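Local atomic coordinates of ribokinase (Staphylococcus aureus, PDB entry 3RY7), a protein that catalyses the ATP- and magnesium-dependent phosphorylation of D-ribose at O-5, giving D-ribose 5-phosphate, as a member of the PfkB carbohydrate kinase family, and is activated by monovalent cations. Residues A[67-70]-A[71-74]; A[80-83]-A[84-87]; A[117-121]-A[122-126]; A[139-142]-A[143-147]; A[170-174]-A[175-179]. All coordinates share one frame; numbering follows the deposited sequence.

Overall arrangement
Following the chain from its N terminus, the five contacts come one after another, none nested in or crossing another, and each is local: three helix starts, one beta turn and one strand-to-helix bend. Contact 1 starts helix 70-78, and contact 2 makes the turn between that helix and edge strand 87-89; they meet through Leu73 and Ile86. Contact 3 opens helix 121-125 and touches contact 2, where Ile87 packs on Asp123. Contact 4 leads from strand 136-140 into helix 145-157, its Pro144 lying against Met119 of contact 3. Contact 5 begins helix 174-177 and reaches back to contact 4 through Leu172 on Leu141 and a probable hydrogen bond from Lys170 to Leu141.

Contact 1 (A[67-70]-A[71-74]); sequences GVAD and FILE
Ala69 and the residues that follow it form a helix N-terminus, a local contact in which a tight turn after strand 56-64 runs into helix 70-78. A type I beta turn from Gly67 to Asp70, closed by the bond from Asp70 N to Gly67 O, brings the chain to Ala69 at the N-cap. Gly67 has a positive phi of 73°, a conformation that glycine adopts easily. The carbonyl of Ala69 then receives the first helical bond: Leu73 N lies 3.0 Å from Ala69 O and approaches nearly head-on. Ile72 N adds a weak, strongly bent bond to the same oxygen, and one residue beyond Leu73, Glu74 N bonds to Asp70 O at 3.2 Å.

Ala69 offers only a methyl group, small enough for a buried cap, and Ile72 CD1 rests 3.7 Å from Ala69 CB. Phe71 turns back over the preceding loop because its CG sits between the backbone N and the carbonyl carbon (chi1 71°). This places the ring edge at the loop, with Val68 O 3.4 Å from Phe71 CE1 and near the ring plane. Water 1 also lies at that edge, weakly joining Gly67 O to Phe71 N. On the exposed side the Asp70 and Leu73 side chains slant across each other, Asp70 OD1 being 3.8 Å from Leu73 CD1.

The helix follows a strand of the larger sheet, but its start meets the smaller four-stranded one: Ala69 and Ile72 touch Val13 of strand 12-18, a residue assigned to the substrate site. Leu73 leans on Ile86, and Ile72 also packs on Gln292 of the second subunit.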
loop_
_atom_site.group_PDB
_atom_site.type_symbol
_atom_site.label_atom_id
_atom_site.label_comp_id
_atom_site.label_asym_id
_atom_site.label_seq_id
_atom_site.Cartn_x
_atom_site.Cartn_y
_atom_site.Cartn_z
ATOM N N GLY A 67 -10.551 24.568 6.233
ATOM C CA GLY A 67 -11.174 23.334 5.809
ATOM C C GLY A 67 -10.244 22.348 5.119
ATOM O O GLY A 67 -10.692 21.304 4.656
ATOM N N VAL A 68 -8.949 22.640 5.068
ATOM C CA VAL A 68 -8.048 21.772 4.312
ATOM C C VAL A 68 -7.812 20.419 4.982
ATOM O O VAL A 68 -7.392 19.474 4.328
ATOM C CB VAL A 68 -6.698 22.440 3.975
ATOM C CG1 VAL A 68 -6.888 23.563 2.959
ATOM C CG2 VAL A 68 -6.014 22.964 5.212
ATOM N N ALA A 69 -8.083 20.317 6.279
ATOM C CA ALA A 69 -7.918 19.039 6.980
ATOM C C ALA A 69 -9.248 18.358 7.278
ATOM O O ALA A 69 -9.304 17.430 8.080
ATOM C CB ALA A 69 -7.134 19.235 8.263
ATOM N N ASP A 70 -10.321 18.817 6.638
ATOM C CA ASP A 70 -11.631 18.227 6.876
ATOM C C ASP A 70 -11.626 16.727 6.567
ATOM O O ASP A 70 -12.378 15.961 7.175
ATOM C CB ASP A 70 -12.722 18.930 6.057
ATOM C CG ASP A 70 -13.132 20.280 6.644
ATOM O OD1 ASP A 70 -12.616 20.681 7.712
ATOM O OD2 ASP A 70 -13.991 20.944 6.030
ATOM N N PHE A 71 -10.794 16.297 5.622
ATOM C CA PHE A 71 -10.779 14.877 5.300
ATOM C C PHE A 71 -10.118 14.098 6.424
ATOM O O PHE A 71 -10.489 12.956 6.702
ATOM C CB PHE A 71 -10.123 14.591 3.949
ATOM C CG PHE A 71 -8.637 14.787 3.930
ATOM C CD1 PHE A 71 -8.090 16.033 3.662
ATOM C CD2 PHE A 71 -7.785 13.716 4.143
ATOM C CE1 PHE A 71 -6.720 16.216 3.624
ATOM C CE2 PHE A 71 -6.415 13.888 4.108
ATOM C CZ PHE A 71 -5.877 15.141 3.852
ATOM N N ILE A 72 -9.153 14.729 7.079
ATOM C CA ILE A 72 -8.517 14.136 8.246
ATOM C C ILE A 72 -9.513 13.991 9.385
ATOM O O ILE A 72 -9.571 12.962 10.027
ATOM C CB ILE A 72 -7.306 14.966 8.717
ATOM C CG1 ILE A 72 -6.365 15.244 7.539
ATOM C CG2 ILE A 72 -6.589 14.251 9.860
ATOM C CD1 ILE A 72 -5.164 16.156 7.888
ATOM N N LEU A 73 -10.312 15.024 9.627
ATOM C CA LEU A 73 -11.308 14.958 10.690
ATOM C C LEU A 73 -12.236 13.767 10.479
ATOM O O LEU A 73 -12.652 13.103 11.434
ATOM C CB LEU A 73 -12.111 16.255 10.770
ATOM C CG LEU A 73 -11.304 17.543 10.981
ATOM C CD1 LEU A 73 -12.200 18.782 11.019
ATOM C CD2 LEU A 73 -10.468 17.455 12.239
ATOM N N GLU A 74 -12.565 13.492 9.222
ATOM C CA GLU A 74 -13.378 12.322 8.918
ATOM C C GLU A 74 -12.655 11.033 9.314
ATOM O O GLU A 74 -13.256 10.104 9.854
ATOM C CB GLU A 74 -13.762 12.298 7.437
ATOM C CG GLU A 74 -15.244 12.530 7.203
ATOM C CD GLU A 74 -16.126 11.519 7.938
ATOM O OE1 GLU A 74 -15.981 10.288 7.707
ATOM O OE2 GLU A 74 -16.978 11.965 8.741
HETATM O O HOH W 1 -10.742 18.308 3.145
#

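Contact 2 (A[80-83]-A[84-87]); sequences HIDT and SYII
The carboxylate of Asp82 and the ring of Tyr85 are the flat groups here: Asp82 OD1 lies loosely at the edge of the Tyr85 ring, near its plane, 4.2 Å from Tyr85 CE2. The other oxygen is gripped twice by Ser84. Ser84 OG donates to the syn lone pair of Asp82 OD2 at 2.6 Å, while Ser84 N reaches Asp82 OD2 at 2.9 Å from above the carboxylate plane, which makes an Asx turn. With CG swung opposite the backbone N (chi1 176°), Asp82 extends its acid forward to the start of the turn, where a short acidic side chain can take both donors.

The turn itself is a type I beta turn from Thr83 to Ile86, closed by a nearly straight bond of 3.2 Å from Ile86 N to Thr83 O. Water 2 bridges Asp82 O and Tyr85 N. Apart from these polar bonds, the branched side chains of Thr83 and Ile86 run side by side, Thr83 CG2 being 3.5 Å from Ile86 CD1.

Ile86 also packs on Phe76 of helix 70-78 and on Thr61 of strand 56-64. Tyr85 reaches Asp129 and Ala130 of helix 128-132, and Ile87 enters edge strand 87-89 beside strand 56-64.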
loop_
_atom_site.group_PDB
_atom_site.type_symbol
_atom_site.label_atom_id
_atom_site.label_comp_id
_atom_site.label_asym_id
_atom_site.label_seq_id
_atom_site.Cartn_x
_atom_site.Cartn_y
_atom_site.Cartn_z
ATOM N N HIS A 80 -12.949 6.584 15.702
ATOM C CA HIS A 80 -13.610 6.786 16.991
ATOM C C HIS A 80 -12.796 7.631 17.975
ATOM O O HIS A 80 -12.895 7.478 19.202
ATOM C CB HIS A 80 -14.057 5.453 17.602
ATOM C CG HIS A 80 -15.143 4.778 16.822
ATOM N ND1 HIS A 80 -14.908 3.704 15.989
ATOM C CD2 HIS A 80 -16.464 5.055 16.713
ATOM C CE1 HIS A 80 -16.040 3.336 15.416
ATOM N NE2 HIS A 80 -17.001 4.141 15.838
ATOM N N ILE A 81 -12.005 8.543 17.426
ATOM C CA ILE A 81 -11.309 9.513 18.245
ATOM C C ILE A 81 -12.292 10.596 18.650
ATOM O O ILE A 81 -13.007 11.132 17.806
ATOM C CB ILE A 81 -10.168 10.141 17.475
ATOM C CG1 ILE A 81 -9.106 9.080 17.158
ATOM C CG2 ILE A 81 -9.583 11.302 18.271
ATOM C CD1 ILE A 81 -8.155 9.454 16.019
ATOM N N ASP A 82 -12.348 10.906 19.940
ATOM C CA ASP A 82 -13.249 11.956 20.410
ATOM C C ASP A 82 -12.694 13.295 19.935
ATOM O O ASP A 82 -11.572 13.666 20.271
ATOM C CB ASP A 82 -13.413 11.905 21.936
ATOM C CG ASP A 82 -14.280 13.043 22.488
ATOM O OD1 ASP A 82 -14.469 13.113 23.720
ATOM O OD2 ASP A 82 -14.776 13.870 21.705
ATOM N N THR A 83 -13.476 14.001 19.128
ATOM C CA THR A 83 -13.016 15.234 18.500
ATOM C C THR A 83 -13.588 16.495 19.147
ATOM O O THR A 83 -13.411 17.599 18.623
ATOM C CB THR A 83 -13.340 15.233 17.004
ATOM O OG1 THR A 83 -14.696 14.803 16.817
ATOM C CG2 THR A 83 -12.415 14.258 16.262
ATOM N N SER A 84 -14.234 16.326 20.302
ATOM C CA SER A 84 -14.868 17.419 21.051
ATOM C C SER A 84 -13.963 18.602 21.355
ATOM O O SER A 84 -14.440 19.719 21.577
ATOM C CB SER A 84 -15.393 16.909 22.392
ATOM O OG SER A 84 -16.346 15.897 22.204
ATOM N N TYR A 85 -12.661 18.359 21.394
ATOM C CA TYR A 85 -11.745 19.378 21.868
ATOM C C TYR A 85 -10.850 19.942 20.772
ATOM O O TYR A 85 -9.965 20.745 21.039
ATOM C CB TYR A 85 -10.942 18.845 23.062
ATOM C CG TYR A 85 -11.849 18.418 24.209
ATOM C CD1 TYR A 85 -12.318 19.352 25.137
ATOM C CD2 TYR A 85 -12.275 17.095 24.338
ATOM C CE1 TYR A 85 -13.166 18.975 26.178
ATOM C CE2 TYR A 85 -13.125 16.705 25.380
ATOM C CZ TYR A 85 -13.562 17.652 26.296
ATOM O OH TYR A 85 -14.394 17.279 27.327
ATOM N N ILE A 86 -11.101 19.545 19.530
ATOM C CA ILE A 86 -10.356 20.124 18.416
ATOM C C ILE A 86 -10.722 21.596 18.223
ATOM O O ILE A 86 -11.899 21.964 18.212
ATOM C CB ILE A 86 -10.605 19.368 17.110
ATOM C CG1 ILE A 86 -10.062 17.948 17.222
ATOM C CG2 ILE A 86 -9.962 20.110 15.936
ATOM C CD1 ILE A 86 -10.336 17.111 16.001
ATOM N N ILE A 87 -9.701 22.427 18.068
ATOM C CA ILE A 87 -9.853 23.869 17.971
ATOM C C ILE A 87 -9.654 24.339 16.533
ATOM O O ILE A 87 -8.758 23.852 15.847
ATOM C CB ILE A 87 -8.790 24.559 18.849
ATOM C CG1 ILE A 87 -8.928 24.105 20.299
ATOM C CG2 ILE A 87 -8.891 26.082 18.752
ATOM C CD1 ILE A 87 -7.599 23.747 20.923
HETATM O O HOH W 2 -11.018 16.234 20.825
#

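Contact 3 (A[117-121]-A[122-126]); sequences MTMTP and EDVIN
Thr120 and Asp123 make a capping box at the start of helix 121-125, and the residues before Thr120 lead the chain up to it. Thr118 bonds through OG1 to Ala115 O, while its carbonyl oxygen accepts from Lys62 NZ. Met119 then slants across Asp123, with Met119 CG 3.9 Å from Asp123 CB, and its sulfur touches a methyl of Val124.

Thr120, the N-cap, carries the exchange. Its hydroxyl stands between the backbone N and the carbonyl carbon (chi1 64°), directed at the first turn, and Asp123 N donates to Thr120 OG1 at 3.2 Å. In return Thr120 N donates to Asp123 OD2 at 2.9 Å, arriving on the anti side of the carboxylate and somewhat out of its plane. Each residue's side chain thus accepts from the other's backbone amide, at a helix end whose first amides have no regular i-4 partner. Asp123 suits the third place after the cap because its short acid can fold back; Lys62 also forms a salt bridge with OD2, and this positive charge probably favours the ionised acid. Thr120 O takes the next bond, from Val124 N at 3.1 Å and in the carbonyl plane.

Pro121 opens the helix, a place where its lack of an N-H costs no helical bond and its ring restrains phi. It touches Ser150 of helix 145-157, as do Val124 and Ile125. Its carbonyl meets Ile125 N nearly along its own axis, and the bond is straight (N-H...O 170°), with 2.7 Å between Ile125 N and Pro121 O.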
loop_
_atom_site.group_PDB
_atom_site.type_symbol
_atom_site.label_atom_id
_atom_site.label_comp_id
_atom_site.label_asym_id
_atom_site.label_seq_id
_atom_site.Cartn_x
_atom_site.Cartn_y
_atom_site.Cartn_z
ATOM N N MET A 117 1.016 25.808 15.769
ATOM C CA MET A 117 1.904 26.649 16.564
ATOM C C MET A 117 1.222 27.907 17.114
ATOM O O MET A 117 1.885 28.804 17.637
ATOM C CB MET A 117 3.166 26.988 15.771
ATOM C CG MET A 117 4.016 25.738 15.477
ATOM S SD MET A 117 4.516 24.908 17.011
ATOM C CE MET A 117 5.712 26.069 17.636
ATOM N N THR A 118 -0.102 27.973 17.009
ATOM C CA THR A 118 -0.829 29.022 17.724
ATOM C C THR A 118 -1.545 28.460 18.965
ATOM O O THR A 118 -2.279 29.181 19.643
ATOM C CB THR A 118 -1.867 29.714 16.820
ATOM O OG1 THR A 118 -2.965 28.823 16.582
ATOM C CG2 THR A 118 -1.220 30.155 15.481
ATOM N N MET A 119 -1.350 27.170 19.258
ATOM C CA MET A 119 -2.072 26.570 20.372
ATOM C C MET A 119 -1.532 27.162 21.660
ATOM O O MET A 119 -0.321 27.221 21.833
ATOM C CB MET A 119 -1.930 25.055 20.394
ATOM C CG MET A 119 -2.849 24.428 21.408
ATOM S SD MET A 119 -2.635 22.654 21.633
ATOM C CE MET A 119 -3.424 22.007 20.157
ATOM N N THR A 120 -2.432 27.620 22.533
ATOM C CA THR A 120 -2.052 28.312 23.777
ATOM C C THR A 120 -2.478 27.529 25.022
ATOM O O THR A 120 -3.301 26.604 24.949
ATOM C CB THR A 120 -2.755 29.683 23.906
ATOM O OG1 THR A 120 -4.165 29.467 23.994
ATOM C CG2 THR A 120 -2.450 30.592 22.731
ATOM N N PRO A 121 -1.943 27.914 26.189
ATOM C CA PRO A 121 -2.404 27.264 27.428
ATOM C C PRO A 121 -3.919 27.362 27.597
ATOM O O PRO A 121 -4.549 26.416 28.078
ATOM C CB PRO A 121 -1.678 28.041 28.517
ATOM C CG PRO A 121 -0.400 28.451 27.860
ATOM C CD PRO A 121 -0.729 28.715 26.404
ATOM N N GLU A 122 -4.496 28.479 27.180
ATOM C CA GLU A 122 -5.930 28.591 27.259
ATOM C C GLU A 122 -6.689 27.648 26.381
ATOM O O GLU A 122 -7.682 27.171 26.784
ATOM C CB GLU A 122 -6.450 30.022 27.165
ATOM C CG GLU A 122 -5.585 30.974 26.494
ATOM C CD GLU A 122 -4.335 31.268 27.218
ATOM O OE1 GLU A 122 -4.412 31.773 28.323
ATOM O OE2 GLU A 122 -3.269 31.031 26.679
ATOM N N ASP A 123 -6.174 27.343 25.208
ATOM C CA ASP A 123 -6.738 26.286 24.379
ATOM C C ASP A 123 -6.729 24.982 25.154
ATOM O O ASP A 123 -7.694 24.226 25.129
ATOM C CB ASP A 123 -5.929 26.125 23.086
ATOM C CG ASP A 123 -6.147 27.278 22.119
ATOM O OD1 ASP A 123 -7.299 27.785 22.037
ATOM O OD2 ASP A 123 -5.171 27.684 21.457
ATOM N N VAL A 124 -5.626 24.725 25.843
ATOM C CA VAL A 124 -5.466 23.493 26.601
ATOM C C VAL A 124 -6.376 23.440 27.829
ATOM O O VAL A 124 -7.061 22.444 28.049
ATOM C CB VAL A 124 -4.004 23.307 27.041
ATOM C CG1 VAL A 124 -3.874 22.067 27.953
ATOM C CG2 VAL A 124 -3.085 23.193 25.808
ATOM N N ILE A 125 -6.370 24.505 28.629
ATOM C CA ILE A 125 -7.215 24.580 29.838
ATOM C C ILE A 125 -8.636 24.276 29.432
ATOM O O ILE A 125 -9.355 23.515 30.083
ATOM C CB ILE A 125 -7.188 25.978 30.456
ATOM C CG1 ILE A 125 -6.070 26.081 31.485
ATOM C CG2 ILE A 125 -8.514 26.282 31.143
ATOM C CD1 ILE A 125 -4.774 25.470 31.039
ATOM N N ASN A 126 -9.023 24.863 28.309
ATOM C CA ASN A 126 -10.337 24.640 27.752
ATOM C C ASN A 126 -10.686 23.161 27.613
ATOM O O ASN A 126 -11.856 22.798 27.650
ATOM C CB ASN A 126 -10.434 25.343 26.397
ATOM C CG ASN A 126 -11.754 26.043 26.204
ATOM O OD1 ASN A 126 -11.888 27.228 26.522
ATOM N ND2 ASN A 126 -12.743 25.314 25.683
#

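Contact 4 (A[139-142]-A[143-147]); sequences AQLE and VPIPA
Leu141 and Ile145 meet by their branches where strand 136-140 passes through a bend into helix 145-157. Leu141 leaves its backbone pointing away from 143-147, and it is Ile145, at the start of the helix, whose end leans in, bringing Ile145 CG1 to 4.3 Å from Leu141 CD2, a loose apolar touch. The two hydrocarbon branches suit this largely buried join.

Glu142 turns away from this apolar side. Its CG lies opposite the carbonyl carbon (chi1 -64°) and the chain is extended from there on, which carries the carboxylate out toward the ribose site. Glu142 is a substrate-binding residue; its OE1 accepts from Ser10 OG and Lys42 N, and its OE2 is hydrogen-bonded to a glycerol, probably from the crystallisation liquor. A long acidic side chain is apt here, since it spans from the bend to the pocket and is fixed there by two donors. Gln140, its chain bent at chi2 (78°), bonds through NE2 to Gln46 OE1.

The bend is spanned by water 3, which donates to Leu141 O at 3.1 Å and to Val143 O at 2.8 Å; Leu141 O also accepts from Lys170 NZ. Pro144, as N-cap, precedes the first turn of the helix, closed by a weak bond from Ala147 N to Pro144 O.

This is the strand-to-helix link of the beta-alpha-beta unit 136-140, 145-157, 161-165: Ala139 pairs with strand 161-165, Val143 and Leu141 lean on Ile148 of the helix, and Pro144 meets Met119.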
loop_
_atom_site.group_PDB
_atom_site.type_symbol
_atom_site.label_atom_id
_atom_site.label_comp_id
_atom_site.label_asym_id
_atom_site.label_seq_id
_atom_site.Cartn_x
_atom_site.Cartn_y
_atom_site.Cartn_z
ATOM N N ALA A 139 2.352 14.167 24.168
ATOM C CA ALA A 139 2.578 15.360 23.371
ATOM C C ALA A 139 3.813 15.197 22.496
ATOM O O ALA A 139 4.666 14.373 22.792
ATOM C CB ALA A 139 2.746 16.578 24.266
ATOM N N GLN A 140 3.900 15.990 21.446
ATOM C CA GLN A 140 5.088 16.147 20.637
ATOM C C GLN A 140 5.397 17.611 20.461
ATOM O O GLN A 140 4.645 18.446 20.862
ATOM C CB GLN A 140 4.937 15.487 19.266
ATOM C CG GLN A 140 4.165 14.243 19.263
ATOM C CD GLN A 140 2.719 14.484 19.336
ATOM O OE1 GLN A 140 2.231 15.452 18.855
ATOM N NE2 GLN A 140 2.040 13.616 19.979
ATOM N N LEU A 141 6.508 17.908 19.839
ATOM C CA LEU A 141 6.934 19.298 19.751
ATOM C C LEU A 141 6.505 20.028 18.458
ATOM O O LEU A 141 7.130 21.008 18.085
ATOM C CB LEU A 141 8.449 19.402 19.956
ATOM C CG LEU A 141 8.984 18.863 21.290
ATOM C CD1 LEU A 141 10.497 18.997 21.396
ATOM C CD2 LEU A 141 8.319 19.612 22.439
ATOM N N GLU A 142 5.464 19.546 17.780
ATOM C CA GLU A 142 4.882 20.300 16.651
ATOM C C GLU A 142 3.772 21.238 17.150
ATOM O O GLU A 142 2.986 21.789 16.372
ATOM C CB GLU A 142 4.389 19.358 15.546
ATOM C CG GLU A 142 5.552 18.565 14.920
ATOM C CD GLU A 142 5.173 17.784 13.660
ATOM O OE1 GLU A 142 4.002 17.357 13.526
ATOM O OE2 GLU A 142 6.068 17.593 12.813
ATOM N N VAL A 143 3.756 21.430 18.466
ATOM C CA VAL A 143 2.821 22.312 19.143
ATOM C C VAL A 143 3.670 23.108 20.168
ATOM O O VAL A 143 4.786 22.683 20.506
ATOM C CB VAL A 143 1.701 21.435 19.766
ATOM C CG1 VAL A 143 1.565 21.656 21.234
ATOM C CG2 VAL A 143 0.375 21.573 19.015
ATOM N N PRO A 144 3.192 24.285 20.624
ATOM C CA PRO A 144 4.142 25.103 21.388
ATOM C C PRO A 144 4.387 24.574 22.805
ATOM O O PRO A 144 3.504 24.013 23.449
ATOM C CB PRO A 144 3.474 26.490 21.437
ATOM C CG PRO A 144 2.412 26.451 20.358
ATOM C CD PRO A 144 1.956 25.021 20.303
ATOM N N ILE A 145 5.613 24.743 23.262
ATOM C CA ILE A 145 6.010 24.309 24.596
ATOM C C ILE A 145 5.091 24.804 25.738
ATOM O O ILE A 145 4.702 24.005 26.590
ATOM C CB ILE A 145 7.502 24.626 24.844
ATOM C CG1 ILE A 145 8.362 23.595 24.095
ATOM C CG2 ILE A 145 7.832 24.650 26.355
ATOM C CD1 ILE A 145 9.796 24.019 23.899
ATOM N N PRO A 146 4.716 26.109 25.744
ATOM C CA PRO A 146 3.821 26.573 26.825
ATOM C C PRO A 146 2.469 25.837 26.824
ATOM O O PRO A 146 1.901 25.608 27.887
ATOM C CB PRO A 146 3.647 28.079 26.546
ATOM C CG PRO A 146 4.843 28.458 25.716
ATOM C CD PRO A 146 5.152 27.214 24.871
ATOM N N ALA A 147 1.974 25.431 25.660
ATOM C CA ALA A 147 0.769 24.615 25.648
ATOM C C ALA A 147 1.015 23.243 26.281
ATOM O O ALA A 147 0.153 22.713 26.995
ATOM C CB ALA A 147 0.220 24.445 24.222
HETATM O O HOH W 3 7.489 23.168 20.296
#

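Contact 5 (A[170-174]-A[175-179]); sequences KALPN and ELLSL
Pro173 O receives two amides at the first turn of helix 174-177: Leu177 N at 3.0 Å in the carbonyl plane, and Leu176 N at 2.9 Å from well above that plane. The following carbonyl is used twice as well. Ser178 N donates to Asn174 O at 2.9 Å, and the Ser178 hydroxyl, held between the backbone N and the carbonyl carbon (chi1 76°), adds a weak bond to the same oxygen.

Leu172 and Leu177 carry the apolar side of the contact, their side chains crossing at about a right angle. Leu177 CD2 sits 3.6 Å from Leu172 CD1 and almost as close to Leu172 CB, so this methyl touches both the CB and a branch of Leu172. Pro173 is the N-cap of this short helix, a position whose own N-H is not needed for a helical bond, which suits proline. The helix follows strand 161-165 of the large mixed sheet and packs beside helix 145-157. The proline ring lies beside the first turn, Pro173 CG being 4.2 Å from Leu176 CB. Leu176, with CG opposite its backbone N (chi1 174°), turns inward onto Ile149, Phe152 and Leu164, the last shared with Leu172.

On the solvent side Asn174 slants across Leu177, with Asn174 OD1 3.9 Å from Leu177 CD1. Polar Asn174 and Glu175 suit this exposed face, where Glu175 stretches its extended chain away from 170-174.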
loop_
_atom_site.group_PDB
_atom_site.type_symbol
_atom_site.label_atom_id
_atom_site.label_comp_id
_atom_site.label_asym_id
_atom_site.label_seq_id
_atom_site.Cartn_x
_atom_site.Cartn_y
_atom_site.Cartn_z
ATOM N N LYS A 170 14.392 19.905 19.910
ATOM C CA LYS A 170 14.621 21.287 20.312
ATOM C C LYS A 170 14.889 21.358 21.814
ATOM O O LYS A 170 14.605 20.410 22.545
ATOM C CB LYS A 170 13.469 22.206 19.874
ATOM C CG LYS A 170 12.086 21.765 20.292
ATOM C CD LYS A 170 11.006 22.743 19.802
ATOM C CE LYS A 170 10.597 22.476 18.354
ATOM N NZ LYS A 170 9.339 23.201 17.971
ATOM N N ALA A 171 15.483 22.457 22.256
ATOM C CA ALA A 171 15.815 22.622 23.662
ATOM C C ALA A 171 14.536 22.795 24.480
ATOM O O ALA A 171 13.604 23.486 24.057
ATOM C CB ALA A 171 16.730 23.817 23.849
ATOM N N LEU A 172 14.495 22.163 25.649
ATOM C CA LEU A 172 13.343 22.266 26.536
ATOM C C LEU A 172 13.718 23.011 27.820
ATOM O O LEU A 172 14.834 22.874 28.317
ATOM C CB LEU A 172 12.827 20.868 26.877
ATOM C CG LEU A 172 12.699 19.893 25.698
ATOM C CD1 LEU A 172 12.217 18.553 26.193
ATOM C CD2 LEU A 172 11.753 20.440 24.631
ATOM N N PRO A 173 12.788 23.816 28.357
ATOM C CA PRO A 173 13.005 24.467 29.652
ATOM C C PRO A 173 12.705 23.515 30.810
ATOM O O PRO A 173 11.933 22.562 30.655
ATOM C CB PRO A 173 11.980 25.605 29.641
ATOM C CG PRO A 173 10.847 25.062 28.815
ATOM C CD PRO A 173 11.504 24.209 27.748
ATOM N N ASN A 174 13.303 23.789 31.969
ATOM C CA ASN A 174 13.126 22.942 33.138
ATOM C C ASN A 174 11.665 22.869 33.534
ATOM O O ASN A 174 11.190 21.831 34.007
ATOM C CB ASN A 174 13.968 23.460 34.307
ATOM C CG ASN A 174 15.451 23.456 33.998
ATOM O OD1 ASN A 174 15.908 22.703 33.133
ATOM N ND2 ASN A 174 16.214 24.300 34.698
ATOM N N GLU A 175 10.958 23.980 33.329
ATOM C CA GLU A 175 9.532 24.038 33.607
ATOM C C GLU A 175 8.778 22.877 32.931
ATOM O O GLU A 175 7.755 22.409 33.439
ATOM C CB GLU A 175 8.980 25.397 33.171
ATOM C CG GLU A 175 7.560 25.695 33.629
ATOM C CD GLU A 175 7.102 27.091 33.199
ATOM O OE1 GLU A 175 5.941 27.238 32.740
ATOM O OE2 GLU A 175 7.917 28.045 33.309
ATOM N N LEU A 176 9.290 22.408 31.792
ATOM C CA LEU A 176 8.670 21.286 31.093
ATOM C C LEU A 176 9.336 19.976 31.493
ATOM O O LEU A 176 8.667 18.982 31.759
ATOM C CB LEU A 176 8.732 21.462 29.562
ATOM C CG LEU A 176 8.215 20.243 28.761
ATOM C CD1 LEU A 176 6.808 19.839 29.175
ATOM C CD2 LEU A 176 8.276 20.463 27.258
ATOM N N LEU A 177 10.664 19.982 31.505
ATOM C CA LEU A 177 11.420 18.764 31.787
ATOM C C LEU A 177 10.942 18.128 33.071
ATOM O O LEU A 177 10.850 16.906 33.175
ATOM C CB LEU A 177 12.918 19.061 31.873
ATOM C CG LEU A 177 13.508 19.419 30.509
ATOM C CD1 LEU A 177 14.943 19.921 30.650
ATOM C CD2 LEU A 177 13.411 18.217 29.579
ATOM N N SER A 178 10.609 18.970 34.040
ATOM C CA SER A 178 10.265 18.493 35.376
ATOM C C SER A 178 8.837 17.977 35.456
ATOM O O SER A 178 8.397 17.543 36.519
ATOM C CB SER A 178 10.446 19.625 36.388
ATOM O OG SER A 178 9.377 20.549 36.279
ATOM N N LEU A 179 8.109 18.042 34.342
ATOM C CA LEU A 179 6.727 17.586 34.307
ATOM C C LEU A 179 6.574 16.259 33.564
ATOM O O LEU A 179 5.478 15.698 33.502
ATOM C CB LEU A 179 5.838 18.646 33.638
ATOM C CG LEU A 179 5.812 20.040 34.277
ATOM C CD1 LEU A 179 4.854 21.001 33.517
ATOM C CD2 LEU A 179 5.417 19.916 35.742
#